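Local atomic coordinates of BtGH115A (Bacteroides thetaiotaomicron, PDB entry 5BY3), a protein that probably acts as a family GH115 4-O-methyl-alpha-glucuronidase, a glycoside hydrolase specific for decorated arabinogalactans. Residues Cys366-Gly371 with Glu730-Asn735. Numbering follows the deposited sequence.
Sequences CDDNYG and EEWKEN
Trp732 reaches from helix 730-738 to the carboxylate of Asp368, and a single hydrogen bond leads the contact: NE1 of Trp732 donates to Asp368 OD2 over 2.7 Å, with an N-H...O angle of 158°. OD2 lies near the indole plane, whereas the indole N-H meets it on the anti side, tilted from the carboxylate plane; the two planes stand 73° apart. With CG anti to the backbone N (chi1 173°), the indole extends off the helix and brings its benzo ring to the loop as well. The backbone O of Asp368 lies 3.2 Å from Trp732 CZ2, at the edge of the indole and in its plane. Trp732 CH2 also comes 3.9 Å from Tyr370 CE1, the two rings steeply inclined.

A second shell fixes these groups. Asp368 OD2 is also hydrogen-bonded to His700 NE2, while OD1 accepts from the backbone N of Tyr370 at 3.0 Å, closing an Asx turn, and from that of Tyr372. The hydroxyl of Tyr370 is hydrogen-bonded to the His401 carbonyl, and Arg374 makes a cation-pi contact with the indole. Replacing Trp732 by an alanine would probably leave Asp368 OD2 without its indole donor and Tyr370 without this aromatic neighbour.

The example illustrates a buried interdomain contact, in which the loop following strand 362-366 of the TIM-barrel-like parallel sheet receives a tryptophan from a helix of the beta-rich C-terminal region.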
ATOM      1  N   CYS A 366     -12.000   1.379  -5.198  1.00 43.18           N
ATOM      2  CA  CYS A 366     -11.192   0.255  -4.762  1.00 43.64           C
ATOM      3  C   CYS A 366     -10.274  -0.259  -5.850  1.00 45.25           C
ATOM      4  O   CYS A 366     -10.626  -0.202  -7.018  1.00 37.76           O
ATOM      5  CB  CYS A 366     -12.111  -0.858  -4.303  1.00 44.39           C
ATOM      6  SG  CYS A 366     -12.893  -0.356  -2.780  1.00 49.19           S
ATOM      7  N   ASP A 367      -9.093  -0.752  -5.465  1.00 44.61           N
ATOM      8  CA  ASP A 367      -8.240  -1.461  -6.416  1.00 41.01           C
ATOM      9  C   ASP A 367      -8.758  -2.902  -6.495  1.00 38.82           C
ATOM     10  O   ASP A 367      -9.657  -3.234  -5.756  1.00 35.45           O
ATOM     11  CB  ASP A 367      -6.772  -1.377  -5.994  1.00 45.83           C
ATOM     12  CG  ASP A 367      -6.406  -2.341  -4.839  1.00 47.78           C
ATOM     13  OD1 ASP A 367      -7.261  -3.096  -4.288  1.00 46.96           O
ATOM     14  OD2 ASP A 367      -5.219  -2.350  -4.496  1.00 46.95           O
ATOM     15  N   ASP A 368      -8.185  -3.746  -7.365  1.00 37.61           N
ATOM     16  CA  ASP A 368      -8.689  -5.101  -7.587  1.00 32.54           C
ATOM     17  C   ASP A 368      -7.943  -6.112  -6.701  1.00 35.47           C
ATOM     18  O   ASP A 368      -7.846  -7.293  -7.019  1.00 34.63           O
ATOM     19  CB  ASP A 368      -8.542  -5.449  -9.069  1.00 32.33           C
ATOM     20  CG  ASP A 368      -7.059  -5.486  -9.552  1.00 38.60           C
ATOM     21  OD1 ASP A 368      -6.119  -5.105  -8.808  1.00 36.98           O
ATOM     22  OD2 ASP A 368      -6.836  -5.928 -10.702  1.00 42.11           O
ATOM     23  N   ASN A 369      -7.389  -5.603  -5.609  1.00 36.41           N
ATOM     24  CA  ASN A 369      -6.629  -6.358  -4.640  1.00 39.61           C
ATOM     25  C   ASN A 369      -5.193  -6.620  -5.056  1.00 40.68           C
ATOM     26  O   ASN A 369      -4.402  -7.096  -4.233  1.00 40.92           O
ATOM     27  CB  ASN A 369      -7.335  -7.676  -4.246  1.00 43.72           C
ATOM     28  CG  ASN A 369      -8.833  -7.501  -3.989  1.00 46.38           C
ATOM     29  OD1 ASN A 369      -9.665  -8.183  -4.617  1.00 52.87           O
ATOM     30  ND2 ASN A 369      -9.181  -6.604  -3.080  1.00 40.66           N
ATOM     31  N   TYR A 370      -4.861  -6.335  -6.322  1.00 39.00           N
ATOM     32  CA  TYR A 370      -3.495  -6.488  -6.808  1.00 31.91           C
ATOM     33  C   TYR A 370      -2.921  -5.159  -7.281  1.00 35.23           C
ATOM     34  O   TYR A 370      -1.999  -5.115  -8.115  1.00 38.69           O
ATOM     35  CB  TYR A 370      -3.408  -7.629  -7.814  1.00 33.21           C
ATOM     36  CG  TYR A 370      -3.857  -8.982  -7.233  1.00 38.84           C
ATOM     37  CD1 TYR A 370      -5.196  -9.247  -6.949  1.00 39.61           C
ATOM     38  CD2 TYR A 370      -2.922 -10.004  -6.948  1.00 43.67           C
ATOM     39  CE1 TYR A 370      -5.588 -10.469  -6.407  1.00 44.09           C
ATOM     40  CE2 TYR A 370      -3.310 -11.239  -6.399  1.00 39.22           C
ATOM     41  CZ  TYR A 370      -4.631 -11.461  -6.131  1.00 39.41           C
ATOM     42  OH  TYR A 370      -5.020 -12.649  -5.590  1.00 39.57           O
ATOM     43  N   GLY A 371      -3.424  -4.067  -6.697  1.00 33.03           N
ATOM     44  CA  GLY A 371      -2.852  -2.735  -6.909  1.00 34.01           C
ATOM     45  C   GLY A 371      -3.233  -2.050  -8.223  1.00 39.32           C
ATOM     46  O   GLY A 371      -2.572  -1.075  -8.648  1.00 36.17           O
ATOM     47  N   GLU A 730     -11.366 -15.464 -15.646  1.00 39.89           N
ATOM     48  CA  GLU A 730     -10.173 -16.274 -15.882  1.00 45.58           C
ATOM     49  C   GLU A 730      -8.968 -15.424 -16.389  1.00 49.03           C
ATOM     50  O   GLU A 730      -7.853 -15.549 -15.852  1.00 47.11           O
ATOM     51  CB  GLU A 730     -10.519 -17.409 -16.864  1.00 48.84           C
ATOM     52  CG  GLU A 730      -9.438 -18.462 -17.068  1.00 58.71           C
ATOM     53  CD  GLU A 730      -9.024 -19.131 -15.768  1.00 60.53           C
ATOM     54  OE1 GLU A 730      -9.896 -19.336 -14.884  1.00 55.70           O
ATOM     55  OE2 GLU A 730      -7.818 -19.433 -15.632  1.00 62.12           O
ATOM     56  N   GLU A 731      -9.205 -14.547 -17.378  1.00 43.01           N
ATOM     57  CA  GLU A 731      -8.183 -13.647 -17.892  1.00 39.46           C
ATOM     58  C   GLU A 731      -7.649 -12.645 -16.866  1.00 41.90           C
ATOM     59  O   GLU A 731      -6.439 -12.404 -16.809  1.00 40.53           O
ATOM     60  CB  GLU A 731      -8.659 -12.886 -19.122  1.00 40.95           C
ATOM     61  CG  GLU A 731      -7.542 -12.234 -19.900  1.00 34.28           C
ATOM     62  CD  GLU A 731      -8.033 -11.624 -21.188  1.00 42.71           C
ATOM     63  OE1 GLU A 731      -8.649 -10.516 -21.189  1.00 40.55           O
ATOM     64  OE2 GLU A 731      -7.767 -12.263 -22.220  1.00 46.46           O
ATOM     65  N   TRP A 732      -8.542 -12.061 -16.078  1.00 39.74           N
ATOM     66  CA  TRP A 732      -8.135 -11.175 -15.019  1.00 37.22           C
ATOM     67  C   TRP A 732      -7.242 -11.926 -13.995  1.00 39.19           C
ATOM     68  O   TRP A 732      -6.329 -11.338 -13.416  1.00 39.82           O
ATOM     69  CB  TRP A 732      -9.343 -10.495 -14.354  1.00 35.97           C
ATOM     70  CG  TRP A 732      -8.942  -9.689 -13.131  1.00 38.10           C
ATOM     71  CD1 TRP A 732      -8.508  -8.381 -13.090  1.00 34.51           C
ATOM     72  CD2 TRP A 732      -8.847 -10.180 -11.784  1.00 38.67           C
ATOM     73  NE1 TRP A 732      -8.188  -8.022 -11.781  1.00 34.66           N
ATOM     74  CE2 TRP A 732      -8.389  -9.104 -10.968  1.00 37.17           C
ATOM     75  CE3 TRP A 732      -9.137 -11.411 -11.180  1.00 38.84           C
ATOM     76  CZ2 TRP A 732      -8.238  -9.229  -9.583  1.00 34.67           C
ATOM     77  CZ3 TRP A 732      -8.938 -11.531  -9.802  1.00 36.12           C
ATOM     78  CH2 TRP A 732      -8.493 -10.449  -9.032  1.00 31.07           C
ATOM     79  N   LYS A 733      -7.487 -13.214 -13.808  1.00 40.37           N
ATOM     80  CA  LYS A 733      -6.764 -13.989 -12.796  1.00 40.58           C
ATOM     81  C   LYS A 733      -5.347 -14.179 -13.301  1.00 38.45           C
ATOM     82  O   LYS A 733      -4.402 -13.963 -12.576  1.00 39.64           O
ATOM     83  CB  LYS A 733      -7.442 -15.348 -12.534  1.00 40.22           C
ATOM     84  CG  LYS A 733      -8.609 -15.271 -11.552  1.00 40.07           C
ATOM     85  CD  LYS A 733      -9.360 -16.589 -11.501  1.00 37.23           C
ATOM     86  CE  LYS A 733     -10.586 -16.523 -10.585  1.00 32.77           C
ATOM     87  NZ  LYS A 733     -11.358 -17.806 -10.668  1.00 31.33           N
ATOM     88  N   GLU A 734      -5.245 -14.582 -14.558  1.00 40.06           N
ATOM     89  CA  GLU A 734      -4.013 -14.685 -15.301  1.00 40.82           C
ATOM     90  C   GLU A 734      -3.280 -13.352 -15.260  1.00 39.66           C
ATOM     91  O   GLU A 734      -2.087 -13.322 -14.953  1.00 38.23           O
ATOM     92  CB  GLU A 734      -4.330 -15.074 -16.756  1.00 46.17           C
ATOM     93  CG  GLU A 734      -4.016 -16.503 -17.167  1.00 56.88           C
ATOM     94  CD  GLU A 734      -4.178 -17.504 -16.037  1.00 71.01           C
ATOM     95  OE1 GLU A 734      -5.331 -17.751 -15.639  1.00 91.30           O
ATOM     96  OE2 GLU A 734      -3.161 -18.047 -15.541  1.00 68.99           O
ATOM     97  N   ASN A 735      -4.001 -12.267 -15.564  1.00 36.31           N
ATOM     98  CA  ASN A 735      -3.417 -10.943 -15.674  1.00 32.79           C
ATOM     99  C   ASN A 735      -2.676 -10.592 -14.375  1.00 33.86           C
ATOM    100  O   ASN A 735      -1.516 -10.292 -14.419  1.00 40.47           O
ATOM    101  CB  ASN A 735      -4.492  -9.877 -15.976  1.00 31.92           C
ATOM    102  CG  ASN A 735      -4.864  -9.770 -17.482  1.00 32.01           C
ATOM    103  OD1 ASN A 735      -4.416 -10.556 -18.347  1.00 30.85           O
ATOM    104  ND2 ASN A 735      -5.702  -8.765 -17.792  1.00 27.16           N
TER